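Local coordinates for thymidylate synthase (PDB 1TIS), which catalyses the methylation of dUMP to dTMP by methylenetetrahydrofolate, which leaves as dihydrofolate, and works as a homodimer in dTTP synthesis, at residues 55-60 against 70-75; 127-132 against 200-205; 44-49 against 275-280. One frame throughout, in Å; residues are numbered along the deposited sequence.

Contact 1. Residues 55-60 against 70-75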
ATOM      1  N   CYS A  55      -5.539 -20.822  -9.708  1.00 10.87           N
ATOM      2  CA  CYS A  55      -5.117 -19.448  -9.515  1.00 11.03           C
ATOM      3  C   CYS A  55      -5.690 -18.525 -10.608  1.00 10.77           C
ATOM      4  O   CYS A  55      -6.084 -17.373 -10.355  1.00 13.92           O
ATOM      5  CB  CYS A  55      -3.608 -19.426  -9.504  1.00 11.38           C
ATOM      6  SG  CYS A  55      -3.121 -17.711  -9.722  1.00 19.52           S
ATOM      7  N   ILE A  56      -5.784 -19.068 -11.828  1.00  7.78           N
ATOM      8  CA  ILE A  56      -6.296 -18.399 -13.011  1.00  4.32           C
ATOM      9  C   ILE A  56      -7.792 -18.230 -12.858  1.00  8.40           C
ATOM     10  O   ILE A  56      -8.372 -17.243 -13.304  1.00 11.69           O
ATOM     11  CB  ILE A  56      -5.921 -19.271 -14.255  1.00  3.00           C
ATOM     12  CG1 ILE A  56      -4.428 -19.311 -14.383  1.00  6.03           C
ATOM     13  CG2 ILE A  56      -6.460 -18.718 -15.542  1.00  2.01           C
ATOM     14  CD1 ILE A  56      -3.706 -17.923 -14.473  1.00 14.36           C
ATOM     15  N   ALA A  57      -8.445 -19.192 -12.204  1.00 11.72           N
ATOM     16  CA  ALA A  57      -9.898 -19.170 -12.036  1.00 12.77           C
ATOM     17  C   ALA A  57     -10.417 -18.288 -10.943  1.00 11.29           C
ATOM     18  O   ALA A  57     -11.573 -17.871 -10.969  1.00 13.76           O
ATOM     19  CB  ALA A  57     -10.479 -20.509 -11.708  1.00  8.18           C
ATOM     20  N   GLU A  58      -9.558 -18.067  -9.957  1.00 10.02           N
ATOM     21  CA  GLU A  58      -9.879 -17.173  -8.886  1.00 10.67           C
ATOM     22  C   GLU A  58      -9.767 -15.792  -9.472  1.00 14.59           C
ATOM     23  O   GLU A  58     -10.700 -15.022  -9.251  1.00 19.80           O
ATOM     24  CB  GLU A  58      -8.911 -17.314  -7.761  1.00 11.66           C
ATOM     25  CG  GLU A  58      -9.229 -16.305  -6.700  1.00 14.32           C
ATOM     26  CD  GLU A  58      -8.415 -16.540  -5.461  1.00 21.29           C
ATOM     27  OE1 GLU A  58      -8.736 -17.502  -4.772  1.00 28.10           O
ATOM     28  OE2 GLU A  58      -7.477 -15.787  -5.195  1.00 23.63           O
ATOM     29  N   LEU A  59      -8.693 -15.456 -10.214  1.00 14.38           N
ATOM     30  CA  LEU A  59      -8.547 -14.132 -10.789  1.00  7.73           C
ATOM     31  C   LEU A  59      -9.722 -13.806 -11.681  1.00  7.80           C
ATOM     32  O   LEU A  59     -10.254 -12.701 -11.546  1.00 14.22           O
ATOM     33  CB  LEU A  59      -7.270 -14.023 -11.609  1.00  5.58           C
ATOM     34  CG  LEU A  59      -7.087 -12.859 -12.622  1.00  2.00           C
ATOM     35  CD1 LEU A  59      -6.787 -11.546 -11.905  1.00  2.00           C
ATOM     36  CD2 LEU A  59      -5.990 -13.248 -13.595  1.00  2.02           C
ATOM     37  N   ILE A  60     -10.192 -14.684 -12.559  1.00  2.99           N
ATOM     38  CA  ILE A  60     -11.286 -14.290 -13.439  1.00 10.87           C
ATOM     39  C   ILE A  60     -12.573 -14.004 -12.670  1.00 11.44           C
ATOM     40  O   ILE A  60     -13.293 -13.043 -12.941  1.00  9.66           O
ATOM     41  CB  ILE A  60     -11.471 -15.409 -14.464  1.00 15.93           C
ATOM     42  CG1 ILE A  60     -10.187 -15.510 -15.341  1.00 15.38           C
ATOM     43  CG2 ILE A  60     -12.772 -15.143 -15.258  1.00 14.26           C
ATOM     44  CD1 ILE A  60      -9.821 -16.894 -15.926  1.00 13.82           C
ATOM     45  N   ASN A  70     -19.888 -21.170  -5.797  1.00 17.27           N
ATOM     46  CA  ASN A  70     -20.264 -22.019  -6.930  1.00 25.55           C
ATOM     47  C   ASN A  70     -19.915 -21.376  -8.271  1.00 26.12           C
ATOM     48  O   ASN A  70     -19.586 -22.054  -9.244  1.00 28.15           O
ATOM     49  CB  ASN A  70     -21.743 -22.310  -7.029  1.00 35.37           C
ATOM     50  CG  ASN A  70     -22.426 -22.901  -5.809  1.00 44.61           C
ATOM     51  OD1 ASN A  70     -22.686 -22.184  -4.833  1.00 46.43           O
ATOM     52  ND2 ASN A  70     -22.757 -24.197  -5.834  1.00 48.18           N
ATOM     53  N   ASP A  71     -19.917 -20.050  -8.368  1.00 24.16           N
ATOM     54  CA  ASP A  71     -19.559 -19.407  -9.609  1.00 25.76           C
ATOM     55  C   ASP A  71     -18.127 -19.717  -9.975  1.00 25.53           C
ATOM     56  O   ASP A  71     -17.825 -19.983 -11.141  1.00 28.97           O
ATOM     57  CB  ASP A  71     -19.707 -17.907  -9.511  1.00 25.74           C
ATOM     58  CG  ASP A  71     -21.141 -17.441  -9.401  1.00 24.49           C
ATOM     59  OD1 ASP A  71     -21.935 -17.733 -10.298  1.00 22.56           O
ATOM     60  OD2 ASP A  71     -21.439 -16.775  -8.418  1.00 25.02           O
ATOM     61  N   LEU A  72     -17.268 -19.720  -8.954  1.00 22.25           N
ATOM     62  CA  LEU A  72     -15.858 -20.003  -9.125  1.00 19.94           C
ATOM     63  C   LEU A  72     -15.824 -21.458  -9.603  1.00 24.54           C
ATOM     64  O   LEU A  72     -15.176 -21.732 -10.630  1.00 26.89           O
ATOM     65  CB  LEU A  72     -15.178 -19.732  -7.760  1.00  9.53           C
ATOM     66  CG  LEU A  72     -13.813 -20.285  -7.347  1.00  6.56           C
ATOM     67  CD1 LEU A  72     -12.727 -19.961  -8.359  1.00  9.90           C
ATOM     68  CD2 LEU A  72     -13.417 -19.639  -6.044  1.00  2.00           C
ATOM     69  N   ARG A  73     -16.596 -22.378  -8.991  1.00 25.90           N
ATOM     70  CA  ARG A  73     -16.655 -23.766  -9.447  1.00 27.40           C
ATOM     71  C   ARG A  73     -16.965 -23.840 -10.935  1.00 28.99           C
ATOM     72  O   ARG A  73     -16.291 -24.573 -11.677  1.00 31.68           O
ATOM     73  CB  ARG A  73     -17.738 -24.581  -8.784  1.00 29.39           C
ATOM     74  CG  ARG A  73     -17.442 -25.023  -7.389  1.00 32.74           C
ATOM     75  CD  ARG A  73     -18.461 -26.073  -6.996  1.00 30.08           C
ATOM     76  NE  ARG A  73     -18.216 -26.421  -5.616  1.00 33.75           N
ATOM     77  CZ  ARG A  73     -18.939 -25.920  -4.610  1.00 36.86           C
ATOM     78  NH1 ARG A  73     -19.992 -25.112  -4.805  1.00 35.94           N
ATOM     79  NH2 ARG A  73     -18.606 -26.274  -3.370  1.00 37.75           N
ATOM     80  N   LEU A  74     -17.940 -23.049 -11.397  1.00 24.92           N
ATOM     81  CA  LEU A  74     -18.288 -23.004 -12.800  1.00 21.53           C
ATOM     82  C   LEU A  74     -17.066 -22.611 -13.654  1.00 21.05           C
ATOM     83  O   LEU A  74     -16.794 -23.283 -14.651  1.00 21.66           O
ATOM     84  CB  LEU A  74     -19.468 -22.030 -12.899  1.00 17.67           C
ATOM     85  CG  LEU A  74     -20.228 -21.568 -14.148  1.00 19.36           C
ATOM     86  CD1 LEU A  74     -19.389 -20.492 -14.780  1.00 22.51           C
ATOM     87  CD2 LEU A  74     -20.573 -22.716 -15.089  1.00 15.79           C
ATOM     88  N   ILE A  75     -16.247 -21.627 -13.277  1.00 16.10           N
ATOM     89  CA  ILE A  75     -15.166 -21.161 -14.129  1.00  9.69           C
ATOM     90  C   ILE A  75     -14.060 -22.215 -14.193  1.00 15.80           C
ATOM     91  O   ILE A  75     -13.494 -22.545 -15.260  1.00 14.56           O
ATOM     92  CB  ILE A  75     -14.645 -19.784 -13.567  1.00  9.46           C
ATOM     93  CG1 ILE A  75     -15.772 -18.760 -13.604  1.00  7.82           C
ATOM     94  CG2 ILE A  75     -13.507 -19.217 -14.427  1.00 13.97           C
ATOM     95  CD1 ILE A  75     -15.498 -17.369 -13.018  1.00  2.64           C
TER
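Ala57, Glu58 and Ile60 of helix 53-64 meet Leu72 and Ile75 of helix 69-77, two consecutive helices of the thymidylate synthase fold joined by a short link. The segment axes come within 9.1 Å, and their N-to-C directions differ by 126°, so the second helix doubles back across the first at a slant. A small residue sits where the helices are close: the CA atoms of Ala57 and Ile75 are 6.0 Å apart, and the CB of Ala57 points at the partner helix. Leu72 reaches this spot with one branch. Its CG stands opposite the backbone N (chi1 161°), which carries CD1 across to lie 3.5 Å from the carbonyl O of Ala57 and 4.1 Å from the CB of Ala57. The same methyl touches the backbone of the next residue, at 4.0 Å from Glu58 CA. Ile75 uses both its branches. Its CG2 lies near the Ala57 CB at 4.3 Å, while its CG1 arm is extended (chi2 176°) and carries CD1 to within 4.2 Å of Ile60 CG2, where the two isoleucine side chains slant across each other. All these contacts are apolar or methyl-to-backbone, and four of the five touching residues are buried, none exposed. Glu58 meets Leu72 through its CA; its CB points away from the partner helix, and its carboxylate OE1 is hydrogen-bonded to Trp87 NE1. Its side chain is about 6 Å from that of Asn187, a probable dUMP-binding residue. Around the pair, Trp61 of the first helix also packs on Leu72 and Ile75. On its other sides helix 53-64 rests against helix 184-202, through Leu59 on Thr193 and Leu194, and against strand 269-270, through Ile56 and Ile60 on Phe269.

Contact 2. Residues 127-132 against 200-205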
ATOM      1  N   ASP A 127     -10.020   2.522 -18.071  1.00  9.16           N
ATOM      2  CA  ASP A 127     -10.149   3.747 -18.838  1.00  8.15           C
ATOM      3  C   ASP A 127      -9.029   4.723 -18.468  1.00 10.86           C
ATOM      4  O   ASP A 127      -8.337   5.079 -19.419  1.00 12.47           O
ATOM      5  CB  ASP A 127     -11.499   4.406 -18.590  1.00  9.97           C
ATOM      6  CG  ASP A 127     -12.707   3.615 -19.111  1.00 14.71           C
ATOM      7  OD1 ASP A 127     -12.543   2.768 -19.987  1.00 11.31           O
ATOM      8  OD2 ASP A 127     -13.826   3.858 -18.642  1.00 15.98           O
ATOM      9  N   ARG A 128      -8.704   5.174 -17.223  1.00  8.41           N
ATOM     10  CA  ARG A 128      -7.574   6.089 -16.966  1.00  4.47           C
ATOM     11  C   ARG A 128      -6.320   5.691 -17.719  1.00  4.96           C
ATOM     12  O   ARG A 128      -5.752   6.564 -18.372  1.00  4.28           O
ATOM     13  CB  ARG A 128      -7.149   6.168 -15.502  1.00  6.59           C
ATOM     14  CG  ARG A 128      -8.301   6.597 -14.602  1.00 20.22           C
ATOM     15  CD  ARG A 128      -7.895   7.419 -13.349  1.00 24.83           C
ATOM     16  NE  ARG A 128      -7.704   8.856 -13.598  1.00 22.03           N
ATOM     17  CZ  ARG A 128      -8.321   9.801 -12.878  1.00 20.01           C
ATOM     18  NH1 ARG A 128      -9.104   9.506 -11.842  1.00 19.60           N
ATOM     19  NH2 ARG A 128      -8.147  11.079 -13.189  1.00 22.17           N
ATOM     20  N   ILE A 129      -5.961   4.398 -17.767  1.00  3.96           N
ATOM     21  CA  ILE A 129      -4.813   3.899 -18.523  1.00  3.50           C
ATOM     22  C   ILE A 129      -5.029   4.146 -20.002  1.00  5.93           C
ATOM     23  O   ILE A 129      -4.111   4.530 -20.725  1.00 10.36           O
ATOM     24  CB  ILE A 129      -4.582   2.385 -18.463  1.00  4.29           C
ATOM     25  CG1 ILE A 129      -4.971   1.719 -17.130  1.00  2.00           C
ATOM     26  CG2 ILE A 129      -3.111   2.233 -18.839  1.00  2.00           C
ATOM     27  CD1 ILE A 129      -4.075   1.817 -15.886  1.00  2.01           C
ATOM     28  N   LYS A 130      -6.238   3.887 -20.478  1.00  3.13           N
ATOM     29  CA  LYS A 130      -6.559   4.114 -21.871  1.00  7.10           C
ATOM     30  C   LYS A 130      -6.547   5.599 -22.213  1.00  9.40           C
ATOM     31  O   LYS A 130      -6.403   5.993 -23.376  1.00 20.32           O
ATOM     32  CB  LYS A 130      -7.964   3.669 -22.264  1.00  3.60           C
ATOM     33  CG  LYS A 130      -8.484   2.269 -22.075  1.00  2.00           C
ATOM     34  CD  LYS A 130      -7.801   1.230 -22.916  1.00  2.00           C
ATOM     35  CE  LYS A 130      -8.656   0.012 -22.775  1.00  2.00           C
ATOM     36  NZ  LYS A 130      -9.897   0.193 -23.490  1.00  2.02           N
ATOM     37  N   LYS A 131      -6.705   6.452 -21.235  1.00  6.82           N
ATOM     38  CA  LYS A 131      -7.091   7.777 -21.579  1.00 10.70           C
ATOM     39  C   LYS A 131      -6.175   8.785 -20.956  1.00  8.31           C
ATOM     40  O   LYS A 131      -5.705   9.623 -21.686  1.00 12.93           O
ATOM     41  CB  LYS A 131      -8.540   7.786 -21.130  1.00 16.41           C
ATOM     42  CG  LYS A 131      -9.517   8.887 -21.445  1.00 23.03           C
ATOM     43  CD  LYS A 131     -10.675   8.647 -20.479  1.00 26.64           C
ATOM     44  CE  LYS A 131     -11.776   7.816 -21.102  1.00 28.49           C
ATOM     45  NZ  LYS A 131     -12.821   8.738 -21.497  1.00 31.83           N
ATOM     46  N   LEU A 132      -5.853   8.832 -19.676  1.00 10.51           N
ATOM     47  CA  LEU A 132      -4.894   9.782 -19.143  1.00 14.27           C
ATOM     48  C   LEU A 132      -3.585   9.055 -18.810  1.00 16.79           C
ATOM     49  O   LEU A 132      -3.031   9.342 -17.753  1.00 19.95           O
ATOM     50  CB  LEU A 132      -5.473  10.457 -17.868  1.00 14.44           C
ATOM     51  CG  LEU A 132      -6.002  11.898 -17.776  1.00 15.68           C
ATOM     52  CD1 LEU A 132      -5.995  12.606 -19.129  1.00 18.76           C
ATOM     53  CD2 LEU A 132      -7.431  11.825 -17.237  1.00 16.73           C
ATOM     54  N   LYS A 200      -3.116  -6.208 -22.461  1.00 12.11           N
ATOM     55  CA  LYS A 200      -3.721  -6.525 -23.754  1.00 13.96           C
ATOM     56  C   LYS A 200      -4.949  -5.648 -24.087  1.00 14.25           C
ATOM     57  O   LYS A 200      -5.289  -5.391 -25.254  1.00 11.18           O
ATOM     58  CB  LYS A 200      -4.079  -8.016 -23.791  1.00 15.07           C
ATOM     59  CG  LYS A 200      -4.615  -8.465 -25.156  1.00 22.48           C
ATOM     60  CD  LYS A 200      -3.433  -8.466 -26.129  1.00 32.57           C
ATOM     61  CE  LYS A 200      -3.686  -8.039 -27.593  1.00 35.81           C
ATOM     62  NZ  LYS A 200      -2.411  -8.044 -28.316  1.00 38.06           N
ATOM     63  N   MET A 201      -5.630  -5.112 -23.081  1.00 17.28           N
ATOM     64  CA  MET A 201      -6.780  -4.226 -23.308  1.00 15.99           C
ATOM     65  C   MET A 201      -6.226  -2.884 -23.673  1.00 17.30           C
ATOM     66  O   MET A 201      -6.599  -2.344 -24.704  1.00 22.77           O
ATOM     67  CB  MET A 201      -7.644  -4.020 -22.062  1.00 10.85           C
ATOM     68  CG  MET A 201      -8.492  -5.208 -21.652  1.00  8.51           C
ATOM     69  SD  MET A 201      -9.053  -4.986 -19.961  1.00 10.74           S
ATOM     70  CE  MET A 201     -10.557  -4.080 -20.136  1.00  9.87           C
ATOM     71  N   CYS A 202      -5.271  -2.383 -22.879  1.00 15.40           N
ATOM     72  CA  CYS A 202      -4.680  -1.077 -23.127  1.00 11.80           C
ATOM     73  C   CYS A 202      -3.660  -1.055 -24.285  1.00  8.85           C
ATOM     74  O   CYS A 202      -3.209   0.002 -24.738  1.00  7.44           O
ATOM     75  CB  CYS A 202      -4.073  -0.615 -21.774  1.00  5.39           C
ATOM     76  SG  CYS A 202      -5.292  -0.504 -20.447  1.00  2.00           S
ATOM     77  N   ASN A 203      -3.336  -2.254 -24.779  1.00  4.09           N
ATOM     78  CA  ASN A 203      -2.344  -2.505 -25.797  1.00  7.31           C
ATOM     79  C   ASN A 203      -1.005  -1.829 -25.450  1.00 11.37           C
ATOM     80  O   ASN A 203      -0.353  -0.992 -26.100  1.00 17.69           O
ATOM     81  CB  ASN A 203      -2.893  -2.046 -27.158  1.00 12.51           C
ATOM     82  CG  ASN A 203      -2.098  -2.608 -28.348  1.00 16.07           C
ATOM     83  OD1 ASN A 203      -1.830  -1.873 -29.299  1.00 15.12           O
ATOM     84  ND2 ASN A 203      -1.689  -3.884 -28.427  1.00 13.63           N
ATOM     85  N   LEU A 204      -0.568  -2.281 -24.302  1.00  4.21           N
ATOM     86  CA  LEU A 204       0.683  -1.841 -23.805  1.00  2.00           C
ATOM     87  C   LEU A 204       1.455  -3.136 -23.626  1.00  2.50           C
ATOM     88  O   LEU A 204       0.923  -4.254 -23.625  1.00  2.00           O
ATOM     89  CB  LEU A 204       0.440  -1.076 -22.498  1.00  2.93           C
ATOM     90  CG  LEU A 204      -0.495   0.162 -22.399  1.00  2.15           C
ATOM     91  CD1 LEU A 204      -0.076   1.048 -21.255  1.00  2.00           C
ATOM     92  CD2 LEU A 204      -0.339   1.075 -23.570  1.00  8.33           C
ATOM     93  N   ILE A 205       2.761  -2.955 -23.526  1.00  7.54           N
ATOM     94  CA  ILE A 205       3.697  -4.052 -23.341  1.00  9.87           C
ATOM     95  C   ILE A 205       3.668  -4.216 -21.839  1.00  7.17           C
ATOM     96  O   ILE A 205       3.893  -3.256 -21.098  1.00  3.55           O
ATOM     97  CB  ILE A 205       5.159  -3.687 -23.802  1.00 12.01           C
ATOM     98  CG1 ILE A 205       5.229  -3.172 -25.268  1.00 14.26           C
ATOM     99  CG2 ILE A 205       6.016  -4.918 -23.577  1.00 12.77           C
ATOM    100  CD1 ILE A 205       4.596  -3.999 -26.422  1.00 15.47           C
TER
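Cys202 directs its thiol at the branch point of Ile129, with SG 3.6 Å from the Ile129 CB and 3.9 Å from its CG2, so the sulfur rests against the fork of the side chain instead of its tip. That CG2, on the side of the carbonyl carbon, also meets Leu204 CD1 at 4.1 Å, the two side chains passing at a slant. Lys130 lies alongside the same cysteine. Bends at chi2 (-66°) and chi4 (72°) fold its chain over the end of helix 184-202, bringing CD within 3.9 Å of both Cys202 CA and Cys202 SG and CE within 3.7 Å of Met201 O. The positive phi of Asn203 (51°) marks where that helix ends and the chain turns, which lets Leu204 follow Cys202 toward helix 121-131. Val164 of strand 157-164 touches both Ile129 and Leu204. The lysine thus divides its roles: its methylenes cover the helix end, while NZ is hydrogen-bonded to Thr254 OG1. Met201 O has a hydrogen bond from Gln257 NE2. Cohesion between these two helix ends therefore comes from aliphatic and sulfur contacts, with the polar groups at its margin bound to Thr254 and Gln257.

Contact 3. Residues 44-49 against 275-280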
ATOM      1  N   ALA A  44       6.341 -16.594 -12.762  1.00 43.48           N
ATOM      2  CA  ALA A  44       5.776 -17.585 -11.833  1.00 47.77           C
ATOM      3  C   ALA A  44       6.578 -18.857 -11.620  1.00 50.40           C
ATOM      4  O   ALA A  44       6.610 -19.844 -12.364  1.00 51.24           O
ATOM      5  CB  ALA A  44       4.394 -18.048 -12.237  1.00 47.45           C
ATOM      6  N   VAL A  45       7.231 -18.714 -10.479  1.00 53.93           N
ATOM      7  CA  VAL A  45       8.139 -19.685  -9.917  1.00 53.80           C
ATOM      8  C   VAL A  45       7.322 -20.949  -9.616  1.00 57.81           C
ATOM      9  O   VAL A  45       6.316 -20.916  -8.901  1.00 58.91           O
ATOM     10  CB  VAL A  45       8.793 -19.104  -8.614  1.00 52.54           C
ATOM     11  CG1 VAL A  45      10.165 -19.769  -8.515  1.00 56.06           C
ATOM     12  CG2 VAL A  45       8.958 -17.580  -8.588  1.00 47.74           C
ATOM     13  N   THR A  46       7.734 -22.045 -10.261  1.00 62.12           N
ATOM     14  CA  THR A  46       7.105 -23.358 -10.132  1.00 65.13           C
ATOM     15  C   THR A  46       7.549 -24.093  -8.853  1.00 65.95           C
ATOM     16  O   THR A  46       7.847 -23.449  -7.847  1.00 69.51           O
ATOM     17  CB  THR A  46       7.455 -24.116 -11.463  1.00 66.10           C
ATOM     18  OG1 THR A  46       6.646 -25.291 -11.469  1.00 66.36           O
ATOM     19  CG2 THR A  46       8.946 -24.472 -11.614  1.00 65.51           C
ATOM     20  N   THR A  47       7.693 -25.425  -8.913  1.00 64.40           N
ATOM     21  CA  THR A  47       8.077 -26.337  -7.842  1.00 65.58           C
ATOM     22  C   THR A  47       6.918 -26.369  -6.845  1.00 68.74           C
ATOM     23  O   THR A  47       6.478 -25.419  -6.186  1.00 69.26           O
ATOM     24  CB  THR A  47       9.418 -25.906  -7.199  1.00 62.75           C
ATOM     25  OG1 THR A  47      10.328 -25.701  -8.291  1.00 59.91           O
ATOM     26  CG2 THR A  47       9.989 -26.951  -6.246  1.00 61.42           C
ATOM     27  N   LYS A  48       6.463 -27.640  -6.924  1.00 70.47           N
ATOM     28  CA  LYS A  48       5.161 -28.180  -6.530  1.00 67.37           C
ATOM     29  C   LYS A  48       4.473 -27.884  -7.876  1.00 67.42           C
ATOM     30  O   LYS A  48       4.625 -26.765  -8.400  1.00 64.30           O
ATOM     31  CB  LYS A  48       4.391 -27.414  -5.404  1.00 65.31           C
ATOM     32  CG  LYS A  48       4.922 -27.545  -3.965  1.00 64.60           C
ATOM     33  CD  LYS A  48       3.935 -26.995  -2.907  1.00 63.24           C
ATOM     34  CE  LYS A  48       4.307 -27.291  -1.429  1.00 62.34           C
ATOM     35  NZ  LYS A  48       5.286 -26.364  -0.886  1.00 58.45           N
ATOM     36  N   LYS A  49       3.784 -28.805  -8.589  1.00 67.11           N
ATOM     37  CA  LYS A  49       3.123 -28.407  -9.840  1.00 66.06           C
ATOM     38  C   LYS A  49       2.089 -27.450  -9.280  1.00 65.94           C
ATOM     39  O   LYS A  49       1.193 -27.810  -8.507  1.00 76.05           O
ATOM     40  CB  LYS A  49       2.379 -29.542 -10.570  1.00 65.57           C
ATOM     41  CG  LYS A  49       1.630 -28.970 -11.794  1.00 64.92           C
ATOM     42  CD  LYS A  49       1.119 -30.043 -12.753  1.00 65.11           C
ATOM     43  CE  LYS A  49       0.371 -29.435 -13.943  1.00 61.82           C
ATOM     44  NZ  LYS A  49       0.230 -30.426 -14.999  1.00 59.74           N
ATOM     45  N   VAL A 275       9.779 -24.832 -17.157  1.00 76.89           N
ATOM     46  CA  VAL A 275      10.652 -25.537 -16.218  1.00 83.32           C
ATOM     47  C   VAL A 275       9.917 -26.618 -15.462  1.00 86.24           C
ATOM     48  O   VAL A 275       8.928 -26.307 -14.786  1.00 90.89           O
ATOM     49  CB  VAL A 275      11.258 -24.639 -15.086  1.00 85.18           C
ATOM     50  CG1 VAL A 275      12.310 -25.461 -14.329  1.00 86.79           C
ATOM     51  CG2 VAL A 275      11.886 -23.374 -15.623  1.00 87.38           C
ATOM     52  N   SER A 276      10.378 -27.861 -15.525  1.00 85.56           N
ATOM     53  CA  SER A 276       9.739 -28.827 -14.674  1.00 86.61           C
ATOM     54  C   SER A 276      10.564 -28.921 -13.410  1.00 83.40           C
ATOM     55  O   SER A 276      11.724 -28.493 -13.310  1.00 83.19           O
ATOM     56  CB  SER A 276       9.650 -30.206 -15.313  1.00 89.50           C
ATOM     57  OG  SER A 276       8.557 -30.886 -14.684  1.00 93.12           O
ATOM     58  N   HIS A 277       9.825 -29.381 -12.416  1.00 79.48           N
ATOM     59  CA  HIS A 277      10.243 -29.686 -11.070  1.00 76.78           C
ATOM     60  C   HIS A 277       9.128 -30.593 -10.570  1.00 76.38           C
ATOM     61  O   HIS A 277       7.994 -30.485 -11.042  1.00 78.08           O
ATOM     62  CB  HIS A 277      10.332 -28.424 -10.222  1.00 77.43           C
ATOM     63  CG  HIS A 277      11.726 -27.848 -10.359  1.00 79.61           C
ATOM     64  ND1 HIS A 277      12.176 -27.058 -11.324  1.00 80.78           N
ATOM     65  CD2 HIS A 277      12.783 -28.153  -9.535  1.00 81.78           C
ATOM     66  CE1 HIS A 277      13.458 -26.884 -11.127  1.00 84.24           C
ATOM     67  NE2 HIS A 277      13.815 -27.545 -10.050  1.00 84.17           N
ATOM     68  N   PRO A 278       9.384 -31.576  -9.720  1.00 76.24           N
ATOM     69  CA  PRO A 278       8.319 -32.361  -9.100  1.00 76.95           C
ATOM     70  C   PRO A 278       7.367 -31.692  -8.081  1.00 76.50           C
ATOM     71  O   PRO A 278       7.595 -30.557  -7.623  1.00 72.69           O
ATOM     72  CB  PRO A 278       9.100 -33.563  -8.553  1.00 78.94           C
ATOM     73  CG  PRO A 278      10.533 -33.115  -8.411  1.00 78.13           C
ATOM     74  CD  PRO A 278      10.678 -32.251  -9.640  1.00 76.28           C
ATOM     75  N   PRO A 279       6.232 -32.338  -7.743  1.00 76.15           N
ATOM     76  CA  PRO A 279       5.324 -31.962  -6.658  1.00 74.50           C
ATOM     77  C   PRO A 279       5.283 -32.836  -5.405  1.00 74.80           C
ATOM     78  O   PRO A 279       4.872 -34.003  -5.460  1.00 72.05           O
ATOM     79  CB  PRO A 279       3.972 -31.895  -7.316  1.00 74.67           C
ATOM     80  CG  PRO A 279       4.181 -32.478  -8.709  1.00 75.97           C
ATOM     81  CD  PRO A 279       5.498 -33.229  -8.635  1.00 74.91           C
ATOM     82  N   ILE A 280       5.748 -32.265  -4.282  1.00 76.07           N
ATOM     83  CA  ILE A 280       5.678 -32.917  -2.963  1.00 74.01           C
ATOM     84  C   ILE A 280       4.338 -32.395  -2.394  1.00 73.52           C
ATOM     85  O   ILE A 280       3.522 -31.865  -3.164  1.00 71.50           O
ATOM     86  CB  ILE A 280       6.905 -32.493  -2.029  1.00 72.66           C
ATOM     87  CG1 ILE A 280       8.244 -32.395  -2.799  1.00 72.00           C
ATOM     88  CG2 ILE A 280       7.053 -33.541  -0.905  1.00 67.66           C
ATOM     89  CD1 ILE A 280       8.981 -33.689  -3.255  1.00 71.25           C
TER
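Lys48 and Pro278 supply the one hydrogen bond that joins the loop between strand 33-37 and helix 53-64 to the loop after strand 269-270, from Lys48 N to Pro278 O at 3.2 Å. The N-H...O angle of 146° makes it somewhat bent; at the acceptor the C=O...N angle is 148°, with the donor tilted 23° from the carbonyl plane. Next to it the backbones run close together, with the CA atoms of Lys48 and Pro279 3.8 Å apart.

Ring-to-chain contacts form the second group. The Pro279 ring lies against the chain at Lys48 and Lys49, its CG 3.9 Å from Lys49 CB, while the rest of the Lys49 side chain extends away. Earlier in the loops, Thr47 OG1, set on the side of its own backbone N, approaches His277 CG obliquely at 3.3 Å.

Methyl contacts complete the set. Thr46 CG2 is 3.7 Å from Val275 O and 4.1 Å from His277 ND1, and the Thr46 and His277 side chains cross at roughly a right angle. Arg232 and Ile229 from other loops touch His277 and Thr47 respectively.

Apart from one bent hydrogen bond, then, the two irregular segments meet at the protein surface through non-bonded contacts of mixed character: a hydroxyl against the imidazole, a methyl against a carbonyl, and the proline ring against lysine backbone and CB.

Overall arrangement
Contact 3 pairs loops 226 residues apart in sequence, and both other contacts lie inside the loop it closes; contact 1 is complete before contact 2 begins. None touches another: the nearest atoms of contacts 1 and 3 are about 8 Å apart, those of contacts 1 and 2 about 11 Å. Helix 184-202 contributes its end to contact 2 and is touched by Glu58 and Leu59 of 55-60 and by Ala44 and Val45 of 44-49. Between side chains, Glu58 in contact 1 is about 9 Å from Cys156, the probable nucleophile, Ile129 in contact 2 about 10 Å from Arg137, which probably binds dUMP, and Lys48 in contact 3 about 9 Å from Asp179, which probably binds the folate.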